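PDB 6N1B: carbohydrate-binding protein from Flavonifractor plautii, which probably deacetylates the N-acetylgalactosamine of the blood group A antigen, an early step in its conversion toward universal O type. Local coordinates for residues Pro164-Glu169 against Asp180-Val185; Val253-Phe258 against Val310-Val315; Leu281-Cys286 against Thr305-Val310. All coordinates share one frame; numbering follows the deposited sequence.

How the contacts relate
Contacts 2 and 3 lie together, whereas contact 1 stands apart, all three on a chain whose successive four-stranded antiparallel sheets are consistent with a five-bladed beta-propeller. Contacts 2 and 3 have centres about 9 Å apart and share Val310: in contact 3 its N-H closes the turn that follows strand 300-306, and in contact 2 its carbonyl reaches the preceding blade. Asn311 O to Ser306 OG (2.7 Å) and Glu313 N to Thr305 O (2.9 Å) join them further. Contact 1 is about 37 Å from contact 2 and 34 Å from contact 3, centre to centre. Strand 269-278, next to 283-291 of contact 3, carries Trp271 of the glycan pocket and His272 and Asp274, ligands of two calcium ions.

Contact 1 (Pro164-Glu169 against Asp180-Val185); sequences PVTYDE and DAERQV
Val165 and Gln184 join two arms of a surface excursion that leaves a blade of the probable beta-propeller between strands 148-155 and 193-198. The chain makes a type I beta turn from Pro164 to Tyr167, and Pro164 and Val185 form an antiparallel non-hydrogen-bonded pair whose side chains diverge. The closely fitted part is centred on Gln184 O. It accepts from Val165 N at 3.1 Å, a fairly straight bond (163° at the hydrogen), and both methyl branches of Val165 also lie against this oxygen. CG2 of Val165 also comes within 3.6 Å of Glu182 O, so this branch lies between two carbonyl oxygens. At the strand pair, CG1 of Val185 rests 3.9 Å from Pro164 CA. Toward solvent the fit is looser. The Gln184 side chain leads away from the turn and bends back on its own segment, where NE2 donates in the amide plane to Ala181 O at 2.8 Å. Next along the turn, the side chains of Thr166 and Glu182 cross at about a right angle, with the methyl of Thr166 against the flank and carboxylate of Glu182. That carboxylate is anchored by OE1 to Thr178 N. Thr166 places OG1 between its backbone N and carbonyl carbon (chi1 62°), where it is hydrogen-bonded to Ser175 O and also accepts from a water. The same water donates its other hydrogen to Glu182 O, at 2.7 Å.

Contact 2 (Val253-Phe258 against Val310-Val315); sequences VRVNGF and VNWEQV
Asn256 lies alongside Asn311 where the two segments run in the same direction, and it is bridged to the other segment through both its N-H and its carbonyl, by Asn256 N to Val310 O (2.8 Å) and Trp312 N to Asn256 O (also 2.8 Å). The Asn256 and Asn311 side chains point the same way with their amide planes only 19° apart. The orientation of the Asn256 amide is uncertain, but its side chain comes within about 2 Å, nearest atoms, of a bound calcium ion. Inward of this bridge, the indole of Trp312 carries the apolar contact. Its CG is swung anti to the carbonyl carbon (chi1 -63°), which lays the ring against Val255-Phe258, with Asn256 O at its edge near the ring plane. Val255 meets the pyrrole side: its CB is 3.9 Å from Trp312 CD1, and its CG1 approaches NE1 obliquely. Together these residues bring the loop that follows end strand 253-254 of one four-stranded blade beside the loop leading into end strand 313-314 of the next, an inter-blade joint of the probable beta-propeller. Phe258, from the same loop as Val255, sets the edge of its ring toward the face of the indole in a T-shaped pair, the planes at 75°. CD1 of Phe258 is the touching atom, 4.1 Å from Trp312 CG. The indole also packs on Phe284 and Cys286 of strand 283-291, while its NE1 makes a weak bond to Gly309 O. Past the bridge no direct bond is made: Gly257 O and Trp312 O, both acceptors, stand 3.1 Å apart, and a water donates to Gly257 O and accepts from Gln314 N at 2.9 Å.

Contact 3 (Leu281-Cys286 against Thr305-Val310); sequences LKEFVC and TSKDGV
Phe284 and Ser306 form an antiparallel hydrogen-bonded pair, linked by Phe284 N to Ser306 O (2.8 Å) and Ser306 N to Phe284 O (2.9 Å), at the end of hairpin 283-291/300-306. From there the Phe284 side chain can be followed outward. Its CB lies 3.5 Å from Ser306 O; CG, turned anti to the carbonyl carbon (chi1 -59°), is 4.0 Å from that oxygen and leads the ring along the turn after Ser306. CD1 meets Gly309 N at 3.4 Å, and CE1, farther out, reaches Asp308 C at 3.6 Å. Ser306 O and Lys307 O lie at the ring edge in its plane, while Gly309 CA sits over one face in a CH-pi contact, 4.2 Å from the centroid. The turn is shaped by Ser306 OG, which accepts from Asp308 N and Gly309 N (an ST turn and ST motif) and hydrogen-bonds Asn311 O, and by Asp308 OD1, which receives Val310 N in an Asx turn; the S-x-D-G-x-x-W sequence recalls an Asp-box, though one residue shorter. On the outer margin the bent Lys307 chain folds back to donate from NZ to Lys282 O, 2.9 Å away and above the carbonyl plane. On the other face of the sheet, Thr305 and Val285 lie side by side. Strand 269-278 flanks the hairpin on the side of 283-291, where Tyr277 meets Phe284 edge-to-face, and strand 313-314 follows on the side of 300-306.

Contact 1 (Pro164-Glu169 against Asp180-Val185)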
ATOM      1  N   PRO A 164      -4.532 -17.613  12.966  1.00  9.48           N
ATOM      2  CA  PRO A 164      -5.612 -17.863  13.987  1.00 10.19           C
ATOM      3  C   PRO A 164      -5.540 -19.281  14.532  1.00 10.15           C
ATOM      4  O   PRO A 164      -5.332 -20.263  13.800  1.00 10.85           O
ATOM      5  CB  PRO A 164      -6.900 -17.616  13.204  1.00  9.89           C
ATOM      6  CG  PRO A 164      -6.491 -16.576  12.144  1.00 11.22           C
ATOM      7  CD  PRO A 164      -5.099 -17.085  11.702  1.00 10.02           C
ATOM      8  N   VAL A 165      -5.865 -19.410  15.803  1.00 10.14           N
ATOM      9  CA  VAL A 165      -5.866 -20.737  16.384  1.00 10.96           C
ATOM     10  C   VAL A 165      -7.033 -21.599  15.922  1.00 10.98           C
ATOM     11  O   VAL A 165      -6.934 -22.834  16.091  1.00 14.21           O
ATOM     12  CB  VAL A 165      -5.829 -20.658  17.936  1.00 11.88           C
ATOM     13  CG1 VAL A 165      -4.561 -19.953  18.450  1.00 11.91           C
ATOM     14  CG2 VAL A 165      -7.066 -20.034  18.521  1.00 13.37           C
ATOM     15  N   THR A 166      -8.060 -20.985  15.286  1.00 10.47           N
ATOM     16  CA  THR A 166      -9.142 -21.744  14.681  1.00 10.49           C
ATOM     17  C   THR A 166      -9.030 -21.836  13.158  1.00 11.18           C
ATOM     18  O   THR A 166      -9.972 -22.154  12.449  1.00 13.58           O
ATOM     19  CB  THR A 166     -10.530 -21.195  15.058  1.00 13.42           C
ATOM     20  OG1 THR A 166     -10.664 -19.843  14.578  1.00 14.64           O
ATOM     21  CG2 THR A 166     -10.743 -21.213  16.549  1.00 14.36           C
ATOM     22  N   TYR A 167      -7.809 -21.514  12.628  1.00 10.49           N
ATOM     23  CA  TYR A 167      -7.476 -21.803  11.255  1.00 10.35           C
ATOM     24  C   TYR A 167      -6.849 -23.188  11.182  1.00 11.46           C
ATOM     25  O   TYR A 167      -5.964 -23.520  11.967  1.00 13.70           O
ATOM     26  CB  TYR A 167      -6.482 -20.785  10.734  1.00 11.98           C
ATOM     27  CG  TYR A 167      -5.889 -21.092   9.349  1.00 11.36           C
ATOM     28  CD1 TYR A 167      -6.600 -20.846   8.206  1.00 12.70           C
ATOM     29  CD2 TYR A 167      -4.614 -21.636   9.259  1.00 12.23           C
ATOM     30  CE1 TYR A 167      -6.070 -21.128   6.958  1.00 11.08           C
ATOM     31  CE2 TYR A 167      -4.007 -21.886   8.028  1.00 12.24           C
ATOM     32  CZ  TYR A 167      -4.804 -21.642   6.898  1.00 10.96           C
ATOM     33  OH  TYR A 167      -4.262 -21.894   5.617  1.00 13.20           O
ATOM     34  N   ASP A 168      -7.365 -23.998  10.273  1.00 11.25           N
ATOM     35  CA  ASP A 168      -6.886 -25.357  10.060  1.00 12.01           C
ATOM     36  C   ASP A 168      -6.032 -25.418   8.826  1.00 11.89           C
ATOM     37  O   ASP A 168      -6.532 -25.172   7.719  1.00 13.89           O
ATOM     38  CB  ASP A 168      -8.097 -26.303   9.926  1.00 13.64           C
ATOM     39  CG  ASP A 168      -7.739 -27.783   9.718  1.00 16.18           C
ATOM     40  OD1 ASP A 168      -6.655 -28.119   9.339  1.00 23.04           O
ATOM     41  OD2 ASP A 168      -8.686 -28.581   9.914  1.00 26.45           O
ATOM     42  N   GLU A 169      -4.702 -25.585   9.013  1.00 13.85           N
ATOM     43  CA  GLU A 169      -3.807 -25.574   7.873  1.00 16.18           C
ATOM     44  C   GLU A 169      -4.077 -26.664   6.842  1.00 17.58           C
ATOM     45  O   GLU A 169      -3.676 -26.568   5.675  1.00 17.75           O
ATOM     46  CB  GLU A 169      -2.352 -25.637   8.281  1.00 19.02           C
ATOM     47  CG  GLU A 169      -2.017 -26.909   8.972  1.00 22.38           C
ATOM     48  CD  GLU A 169      -2.474 -27.121  10.498  1.00 39.62           C
ATOM     49  OE1 GLU A 169      -3.407 -26.382  11.280  1.00 39.62           O
ATOM     50  OE2 GLU A 169      -1.829 -28.170  10.986  1.00 62.84           O
ATOM     51  N   ASP A 180     -14.161 -15.789  23.297  1.00 18.43           N
ATOM     52  CA  ASP A 180     -12.994 -14.873  23.368  1.00 20.00           C
ATOM     53  C   ASP A 180     -11.673 -15.581  23.376  1.00 17.75           C
ATOM     54  O   ASP A 180     -10.720 -15.124  22.741  1.00 16.65           O
ATOM     55  CB  ASP A 180     -13.169 -13.916  24.541  1.00 28.22           C
ATOM     56  CG  ASP A 180     -12.502 -12.628  24.280  1.00 33.96           C
ATOM     57  OD1 ASP A 180     -13.052 -11.795  23.386  1.00 52.00           O
ATOM     58  OD2 ASP A 180     -11.449 -12.616  24.907  1.00 33.47           O
ATOM     59  N   ALA A 181     -11.572 -16.747  24.058  1.00 16.53           N
ATOM     60  CA  ALA A 181     -10.348 -17.511  24.072  1.00 16.30           C
ATOM     61  C   ALA A 181      -9.950 -17.980  22.674  1.00 15.03           C
ATOM     62  O   ALA A 181      -8.740 -18.204  22.411  1.00 18.05           O
ATOM     63  CB  ALA A 181     -10.450 -18.693  25.029  1.00 23.14           C
ATOM     64  N   GLU A 182     -10.902 -18.155  21.731  1.00 13.68           N
ATOM     65  CA  GLU A 182     -10.540 -18.530  20.394  1.00 12.50           C
ATOM     66  C   GLU A 182     -10.128 -17.352  19.536  1.00 12.12           C
ATOM     67  O   GLU A 182      -9.599 -17.538  18.406  1.00 12.31           O
ATOM     68  CB  GLU A 182     -11.685 -19.277  19.734  1.00 14.87           C
ATOM     69  CG  GLU A 182     -11.775 -20.714  20.212  1.00 17.07           C
ATOM     70  CD  GLU A 182     -12.857 -21.576  19.484  1.00 17.04           C
ATOM     71  OE1 GLU A 182     -13.658 -21.031  18.715  1.00 18.14           O
ATOM     72  OE2 GLU A 182     -12.820 -22.801  19.674  1.00 24.21           O
ATOM     73  N   ARG A 183     -10.258 -16.125  20.032  1.00 11.87           N
ATOM     74  CA  ARG A 183      -9.781 -14.912  19.322  1.00 11.40           C
ATOM     75  C   ARG A 183      -8.329 -14.665  19.680  1.00 12.88           C
ATOM     76  O   ARG A 183      -7.941 -13.653  20.227  1.00 13.98           O
ATOM     77  CB  ARG A 183     -10.611 -13.689  19.619  1.00 12.09           C
ATOM     78  CG  ARG A 183     -12.038 -13.756  19.175  1.00 13.94           C
ATOM     79  CD  ARG A 183     -12.870 -12.472  19.478  1.00 14.10           C
ATOM     80  NE  ARG A 183     -12.258 -11.247  19.035  1.00 13.11           N
ATOM     81  CZ  ARG A 183     -12.297 -10.813  17.810  1.00 13.03           C
ATOM     82  NH1 ARG A 183     -13.015 -11.504  16.898  1.00 14.20           N
ATOM     83  NH2 ARG A 183     -11.621  -9.771  17.446  1.00 13.56           N
ATOM     84  N   GLN A 184      -7.514 -15.649  19.299  1.00 12.14           N
ATOM     85  CA  GLN A 184      -6.060 -15.611  19.493  1.00 11.39           C
ATOM     86  C   GLN A 184      -5.366 -16.153  18.251  1.00 10.42           C
ATOM     87  O   GLN A 184      -6.006 -16.838  17.445  1.00 10.20           O
ATOM     88  CB  GLN A 184      -5.656 -16.406  20.718  1.00 11.54           C
ATOM     89  CG  GLN A 184      -6.246 -15.970  22.031  1.00 13.92           C
ATOM     90  CD  GLN A 184      -5.624 -16.719  23.232  1.00 17.87           C
ATOM     91  OE1 GLN A 184      -4.475 -16.462  23.651  1.00 19.67           O
ATOM     92  NE2 GLN A 184      -6.395 -17.600  23.806  1.00 17.70           N
ATOM     93  N   VAL A 185      -4.116 -15.811  18.120  1.00 10.04           N
ATOM     94  CA  VAL A 185      -3.243 -16.251  17.017  1.00 10.32           C
ATOM     95  C   VAL A 185      -1.972 -16.834  17.558  1.00 11.77           C
ATOM     96  O   VAL A 185      -1.514 -16.435  18.623  1.00 13.12           O
ATOM     97  CB  VAL A 185      -2.959 -15.112  16.003  1.00 10.89           C
ATOM     98  CG1 VAL A 185      -4.234 -14.494  15.434  1.00 11.40           C
ATOM     99  CG2 VAL A 185      -2.057 -14.019  16.555  1.00 12.05           C
TER
HETATM  100  O   HOH W   1      -9.143 -18.040  15.776  1.00 11.84           O

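Contact 2 (Val253-Phe258 against Val310-Val315)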
ATOM      1  N   VAL A 253      -6.946 -13.160 -13.721  1.00 12.38           N
ATOM      2  CA  VAL A 253      -7.341 -12.633 -14.948  1.00 16.08           C
ATOM      3  C   VAL A 253      -7.002 -11.161 -15.136  1.00 11.44           C
ATOM      4  O   VAL A 253      -6.922 -10.420 -14.162  1.00 11.78           O
ATOM      5  CB  VAL A 253      -8.676 -12.880 -15.189  1.00 20.30           C
ATOM      6  CG1 VAL A 253      -9.528 -12.109 -14.326  1.00 14.74           C
ATOM      7  CG2 VAL A 253      -9.167 -12.517 -16.564  1.00 36.41           C
ATOM      8  N   ARG A 254      -6.642 -10.820 -16.329  1.00 11.49           N
ATOM      9  CA  ARG A 254      -6.193  -9.483 -16.586  1.00 10.36           C
ATOM     10  C   ARG A 254      -7.364  -8.548 -16.473  1.00 10.02           C
ATOM     11  O   ARG A 254      -8.426  -8.738 -17.012  1.00 13.93           O
ATOM     12  CB  ARG A 254      -5.751  -9.290 -18.109  1.00 17.04           C
ATOM     13  CG  ARG A 254      -4.482  -9.766 -18.424  1.00 21.11           C
ATOM     14  CD  ARG A 254      -3.846  -8.985 -19.595  1.00 15.11           C
ATOM     15  NE  ARG A 254      -4.653  -8.969 -20.817  1.00 14.07           N
ATOM     16  CZ  ARG A 254      -4.620  -9.923 -21.754  1.00 14.62           C
ATOM     17  NH1 ARG A 254      -3.908 -10.935 -21.674  1.00 18.79           N
ATOM     18  NH2 ARG A 254      -5.326  -9.762 -22.878  1.00 17.46           N
ATOM     19  N   VAL A 255      -7.138  -7.380 -15.813  1.00  8.78           N
ATOM     20  CA  VAL A 255      -8.100  -6.254 -15.840  1.00  8.89           C
ATOM     21  C   VAL A 255      -7.961  -5.576 -17.190  1.00  8.70           C
ATOM     22  O   VAL A 255      -6.932  -5.742 -17.889  1.00  8.70           O
ATOM     23  CB  VAL A 255      -7.890  -5.267 -14.729  1.00  8.72           C
ATOM     24  CG1 VAL A 255      -8.037  -5.918 -13.336  1.00 10.65           C
ATOM     25  CG2 VAL A 255      -6.558  -4.505 -14.816  1.00 10.62           C
ATOM     26  N   ASN A 256      -8.970  -4.817 -17.529  1.00  7.75           N
ATOM     27  CA  ASN A 256      -9.017  -4.068 -18.789  1.00  8.27           C
ATOM     28  C   ASN A 256      -9.040  -2.584 -18.550  1.00  8.33           C
ATOM     29  O   ASN A 256      -9.675  -2.139 -17.566  1.00  8.88           O
ATOM     30  CB  ASN A 256     -10.276  -4.432 -19.611  1.00  7.65           C
ATOM     31  CG  ASN A 256     -10.311  -5.912 -19.907  1.00  9.17           C
ATOM     32  OD1 ASN A 256     -11.370  -6.623 -19.594  1.00 14.48           O
ATOM     33  ND2 ASN A 256      -9.265  -6.446 -20.472  1.00  7.41           N
ATOM     34  N   GLY A 257      -8.369  -1.812 -19.376  1.00  8.42           N
ATOM     35  CA  GLY A 257      -8.511  -0.367 -19.315  1.00  8.70           C
ATOM     36  C   GLY A 257      -7.873   0.246 -18.067  1.00  8.69           C
ATOM     37  O   GLY A 257      -8.292   1.404 -17.780  1.00  8.84           O
ATOM     38  N   PHE A 258      -6.966  -0.404 -17.385  1.00  7.91           N
ATOM     39  CA  PHE A 258      -6.509   0.071 -16.072  1.00  8.27           C
ATOM     40  C   PHE A 258      -6.021   1.466 -16.109  1.00  7.87           C
ATOM     41  O   PHE A 258      -6.447   2.304 -15.236  1.00  9.39           O
ATOM     42  CB  PHE A 258      -5.472  -0.922 -15.540  1.00  8.96           C
ATOM     43  CG  PHE A 258      -5.077  -0.668 -14.111  1.00  7.99           C
ATOM     44  CD1 PHE A 258      -5.999  -0.827 -13.101  1.00  9.27           C
ATOM     45  CD2 PHE A 258      -3.796  -0.207 -13.794  1.00  9.29           C
ATOM     46  CE1 PHE A 258      -5.672  -0.615 -11.768  1.00 11.20           C
ATOM     47  CE2 PHE A 258      -3.469   0.012 -12.457  1.00  9.99           C
ATOM     48  CZ  PHE A 258      -4.362  -0.195 -11.468  1.00  8.73           C
ATOM     49  N   VAL A 310     -13.146  -5.046 -12.807  1.00  9.00           N
ATOM     50  CA  VAL A 310     -12.558  -5.676 -13.985  1.00  7.61           C
ATOM     51  C   VAL A 310     -12.184  -4.724 -15.082  1.00  7.99           C
ATOM     52  O   VAL A 310     -11.055  -4.797 -15.638  1.00  9.24           O
ATOM     53  CB  VAL A 310     -13.484  -6.812 -14.540  1.00  9.63           C
ATOM     54  CG1 VAL A 310     -12.754  -7.625 -15.611  1.00  9.75           C
ATOM     55  CG2 VAL A 310     -14.037  -7.718 -13.481  1.00 10.28           C
ATOM     56  N   ASN A 311     -13.150  -3.853 -15.395  1.00  8.38           N
ATOM     57  CA  ASN A 311     -13.070  -2.916 -16.520  1.00  8.45           C
ATOM     58  C   ASN A 311     -12.966  -1.516 -16.012  1.00  7.63           C
ATOM     59  O   ASN A 311     -13.885  -1.072 -15.289  1.00  9.84           O
ATOM     60  CB  ASN A 311     -14.321  -3.142 -17.377  1.00  9.79           C
ATOM     61  CG  ASN A 311     -14.394  -4.560 -17.875  1.00  9.40           C
ATOM     62  OD1 ASN A 311     -13.594  -4.945 -18.721  1.00 11.58           O
ATOM     63  ND2 ASN A 311     -15.330  -5.349 -17.321  1.00 10.54           N
ATOM     64  N   TRP A 312     -11.861  -0.867 -16.309  1.00  8.10           N
ATOM     65  CA  TRP A 312     -11.519   0.419 -15.720  1.00  8.25           C
ATOM     66  C   TRP A 312     -11.474   1.539 -16.727  1.00  8.65           C
ATOM     67  O   TRP A 312     -11.411   1.276 -17.944  1.00  9.60           O
ATOM     68  CB  TRP A 312     -10.122   0.298 -15.071  1.00  8.52           C
ATOM     69  CG  TRP A 312     -10.043  -0.687 -13.931  1.00  8.20           C
ATOM     70  CD1 TRP A 312      -9.996  -2.045 -14.034  1.00  9.38           C
ATOM     71  CD2 TRP A 312     -10.098  -0.408 -12.530  1.00  7.49           C
ATOM     72  NE1 TRP A 312      -9.998  -2.651 -12.799  1.00  9.48           N
ATOM     73  CE2 TRP A 312     -10.082  -1.630 -11.875  1.00  7.99           C
ATOM     74  CE3 TRP A 312     -10.190   0.766 -11.787  1.00  8.90           C
ATOM     75  CZ2 TRP A 312     -10.174  -1.720 -10.442  1.00  8.82           C
ATOM     76  CZ3 TRP A 312     -10.310   0.672 -10.430  1.00  8.40           C
ATOM     77  CH2 TRP A 312     -10.289  -0.541  -9.745  1.00  9.55           C
ATOM     78  N   GLU A 313     -11.457   2.752 -16.208  1.00  9.55           N
ATOM     79  CA  GLU A 313     -11.183   3.938 -17.051  1.00 10.66           C
ATOM     80  C   GLU A 313     -10.471   4.957 -16.191  1.00  8.90           C
ATOM     81  O   GLU A 313     -10.976   5.400 -15.174  1.00  9.70           O
ATOM     82  CB  GLU A 313     -12.466   4.496 -17.659  1.00 13.34           C
ATOM     83  CG  GLU A 313     -12.210   5.648 -18.675  1.00 16.98           C
ATOM     84  CD  GLU A 313     -13.513   6.110 -19.295  1.00 24.74           C
ATOM     85  OE1 GLU A 313     -13.732   5.765 -20.355  1.00 45.08           O
ATOM     86  OE2 GLU A 313     -14.272   6.899 -18.788  1.00 40.32           O
ATOM     87  N   GLN A 314      -9.355   5.434 -16.691  1.00  9.26           N
ATOM     88  CA  GLN A 314      -8.615   6.502 -16.047  1.00  8.83           C
ATOM     89  C   GLN A 314      -9.434   7.742 -16.041  1.00  8.94           C
ATOM     90  O   GLN A 314     -10.125   8.068 -16.983  1.00  9.75           O
ATOM     91  CB  GLN A 314      -7.327   6.706 -16.789  1.00  9.11           C
ATOM     92  CG  GLN A 314      -6.413   7.832 -16.155  1.00  9.37           C
ATOM     93  CD  GLN A 314      -5.104   7.881 -16.949  1.00  9.05           C
ATOM     94  OE1 GLN A 314      -4.374   6.895 -17.002  1.00 10.50           O
ATOM     95  NE2 GLN A 314      -4.803   9.052 -17.495  1.00 11.51           N
ATOM     96  N   VAL A 315      -9.334   8.516 -14.924  1.00  8.74           N
ATOM     97  CA  VAL A 315     -10.050   9.818 -14.799  1.00  9.84           C
ATOM     98  C   VAL A 315      -9.116  10.941 -15.325  1.00  9.27           C
ATOM     99  O   VAL A 315      -8.118  11.273 -14.675  1.00 11.11           O
ATOM    100  CB  VAL A 315     -10.402  10.098 -13.367  1.00 10.65           C
ATOM    101  CG1 VAL A 315     -11.114  11.467 -13.304  1.00 10.61           C
ATOM    102  CG2 VAL A 315     -11.268   9.006 -12.787  1.00 11.73           C
TER
HETATM  103  O   HOH W   2      -8.031   3.916 -18.762  1.00 11.98           O

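Contact 3 (Leu281-Cys286 against Thr305-Val310)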
ATOM      1  N   LEU A 281     -19.973   6.341  -4.110  1.00 11.24           N
ATOM      2  CA  LEU A 281     -19.796   6.472  -5.537  1.00 11.49           C
ATOM      3  C   LEU A 281     -20.256   5.306  -6.319  1.00 12.11           C
ATOM      4  O   LEU A 281     -20.268   5.379  -7.560  1.00 14.07           O
ATOM      5  CB  LEU A 281     -18.313   6.750  -5.891  1.00 11.77           C
ATOM      6  CG  LEU A 281     -17.733   8.043  -5.158  1.00 13.01           C
ATOM      7  CD1 LEU A 281     -16.242   8.074  -5.513  1.00 12.76           C
ATOM      8  CD2 LEU A 281     -18.413   9.280  -5.617  1.00 14.56           C
ATOM      9  N   LYS A 282     -20.659   4.243  -5.689  1.00 11.45           N
ATOM     10  CA  LYS A 282     -21.131   3.014  -6.344  1.00 12.59           C
ATOM     11  C   LYS A 282     -20.070   2.502  -7.283  1.00 11.04           C
ATOM     12  O   LYS A 282     -20.385   1.998  -8.392  1.00 14.20           O
ATOM     13  CB  LYS A 282     -22.459   3.191  -6.954  1.00 15.45           C
ATOM     14  CG  LYS A 282     -23.572   3.580  -5.940  1.00 20.24           C
ATOM     15  CD  LYS A 282     -24.932   3.843  -6.701  1.00 31.03           C
ATOM     16  CE  LYS A 282     -26.158   3.481  -5.901  1.00 45.40           C
ATOM     17  NZ  LYS A 282     -26.764   4.735  -5.462  1.00 63.83           N
ATOM     18  N   GLU A 283     -18.791   2.556  -6.910  1.00 10.14           N
ATOM     19  CA  GLU A 283     -17.707   2.102  -7.766  1.00 10.83           C
ATOM     20  C   GLU A 283     -16.467   1.799  -7.036  1.00  9.75           C
ATOM     21  O   GLU A 283     -16.266   2.235  -5.871  1.00 10.50           O
ATOM     22  CB  GLU A 283     -17.400   3.068  -8.903  1.00 15.03           C
ATOM     23  CG  GLU A 283     -16.780   4.320  -8.448  1.00 16.62           C
ATOM     24  CD  GLU A 283     -16.685   5.478  -9.450  1.00 20.40           C
ATOM     25  OE1 GLU A 283     -16.977   5.310 -10.635  1.00 24.18           O
ATOM     26  OE2 GLU A 283     -16.194   6.585  -8.930  1.00 22.76           O
ATOM     27  N   PHE A 284     -15.601   1.019  -7.692  1.00  8.89           N
ATOM     28  CA  PHE A 284     -14.228   0.837  -7.253  1.00  8.82           C
ATOM     29  C   PHE A 284     -13.396   2.037  -7.742  1.00  8.60           C
ATOM     30  O   PHE A 284     -13.586   2.536  -8.855  1.00 10.21           O
ATOM     31  CB  PHE A 284     -13.616  -0.482  -7.767  1.00  8.58           C
ATOM     32  CG  PHE A 284     -14.337  -1.705  -7.359  1.00  9.27           C
ATOM     33  CD1 PHE A 284     -15.444  -2.184  -8.040  1.00 10.47           C
ATOM     34  CD2 PHE A 284     -13.892  -2.446  -6.286  1.00  9.54           C
ATOM     35  CE1 PHE A 284     -16.136  -3.345  -7.612  1.00 11.72           C
ATOM     36  CE2 PHE A 284     -14.519  -3.588  -5.835  1.00 11.09           C
ATOM     37  CZ  PHE A 284     -15.651  -4.032  -6.494  1.00 12.04           C
ATOM     38  N   VAL A 285     -12.484   2.456  -6.845  1.00  8.56           N
ATOM     39  CA  VAL A 285     -11.568   3.554  -7.099  1.00  8.44           C
ATOM     40  C   VAL A 285     -10.186   3.089  -6.809  1.00  9.04           C
ATOM     41  O   VAL A 285      -9.933   2.435  -5.835  1.00  9.20           O
ATOM     42  CB  VAL A 285     -11.979   4.801  -6.275  1.00  9.11           C
ATOM     43  CG1 VAL A 285     -11.016   5.952  -6.568  1.00 10.42           C
ATOM     44  CG2 VAL A 285     -13.427   5.211  -6.551  1.00 10.53           C
ATOM     45  N   CYS A 286      -9.238   3.457  -7.720  1.00  8.59           N
ATOM     46  CA  CYS A 286      -7.835   3.035  -7.545  1.00  8.60           C
ATOM     47  C   CYS A 286      -6.905   4.247  -7.760  1.00  8.19           C
ATOM     48  O   CYS A 286      -7.071   5.038  -8.671  1.00  8.59           O
ATOM     49  CB  CYS A 286      -7.538   1.938  -8.601  1.00  8.20           C
ATOM     50  SG  CYS A 286      -5.766   1.470  -8.636  1.00  9.06           S
ATOM     51  N   THR A 305     -11.104   4.320 -12.236  1.00  8.18           N
ATOM     52  CA  THR A 305     -12.291   3.826 -11.596  1.00  8.81           C
ATOM     53  C   THR A 305     -12.942   2.696 -12.388  1.00  8.31           C
ATOM     54  O   THR A 305     -12.652   2.553 -13.607  1.00  9.52           O
ATOM     55  CB  THR A 305     -13.313   4.940 -11.364  1.00 10.34           C
ATOM     56  OG1 THR A 305     -13.880   5.395 -12.589  1.00 13.85           O
ATOM     57  CG2 THR A 305     -12.789   6.117 -10.590  1.00 11.19           C
ATOM     58  N   SER A 306     -13.826   1.952 -11.734  1.00  8.56           N
ATOM     59  CA  SER A 306     -14.491   0.789 -12.350  1.00  8.92           C
ATOM     60  C   SER A 306     -15.746   0.444 -11.626  1.00  8.72           C
ATOM     61  O   SER A 306     -15.790   0.430 -10.395  1.00 10.74           O
ATOM     62  CB  SER A 306     -13.554  -0.395 -12.230  1.00  9.66           C
ATOM     63  OG  SER A 306     -14.163  -1.614 -12.708  1.00  9.81           O
ATOM     64  N   LYS A 307     -16.818   0.080 -12.382  1.00  9.69           N
ATOM     65  CA  LYS A 307     -18.031  -0.372 -11.776  1.00 10.46           C
ATOM     66  C   LYS A 307     -17.913  -1.761 -11.182  1.00 11.13           C
ATOM     67  O   LYS A 307     -18.693  -2.130 -10.309  1.00 13.25           O
ATOM     68  CB  LYS A 307     -19.155  -0.316 -12.769  1.00 14.88           C
ATOM     69  CG  LYS A 307     -19.541   1.036 -13.085  1.00 20.01           C
ATOM     70  CD  LYS A 307     -20.348   1.677 -11.884  1.00 38.28           C
ATOM     71  CE  LYS A 307     -20.641   3.186 -11.800  1.00 46.55           C
ATOM     72  NZ  LYS A 307     -21.678   3.205 -10.695  1.00 52.34           N
ATOM     73  N   ASP A 308     -17.023  -2.603 -11.738  1.00 10.65           N
ATOM     74  CA  ASP A 308     -16.932  -4.022 -11.455  1.00 10.54           C
ATOM     75  C   ASP A 308     -15.703  -4.561 -10.936  1.00 11.01           C
ATOM     76  O   ASP A 308     -15.605  -5.756 -10.564  1.00 12.16           O
ATOM     77  CB  ASP A 308     -17.422  -4.853 -12.720  1.00 11.40           C
ATOM     78  CG  ASP A 308     -16.672  -4.517 -13.955  1.00 10.12           C
ATOM     79  OD1 ASP A 308     -15.567  -3.969 -13.860  1.00 10.08           O
ATOM     80  OD2 ASP A 308     -17.123  -4.839 -15.060  1.00 13.02           O
ATOM     81  N   GLY A 309     -14.624  -3.743 -10.924  1.00  9.93           N
ATOM     82  CA  GLY A 309     -13.316  -4.223 -10.550  1.00 10.62           C
ATOM     83  C   GLY A 309     -12.460  -4.753 -11.676  1.00  8.80           C
ATOM     84  O   GLY A 309     -11.268  -5.006 -11.502  1.00  8.86           O
ATOM     85  N   VAL A 310     -13.146  -5.046 -12.807  1.00  9.00           N
ATOM     86  CA  VAL A 310     -12.558  -5.676 -13.985  1.00  7.61           C
ATOM     87  C   VAL A 310     -12.184  -4.724 -15.082  1.00  7.99           C
ATOM     88  O   VAL A 310     -11.055  -4.797 -15.638  1.00  9.24           O
ATOM     89  CB  VAL A 310     -13.484  -6.812 -14.540  1.00  9.63           C
ATOM     90  CG1 VAL A 310     -12.754  -7.625 -15.611  1.00  9.75           C
ATOM     91  CG2 VAL A 310     -14.037  -7.718 -13.481  1.00 10.28           C
TER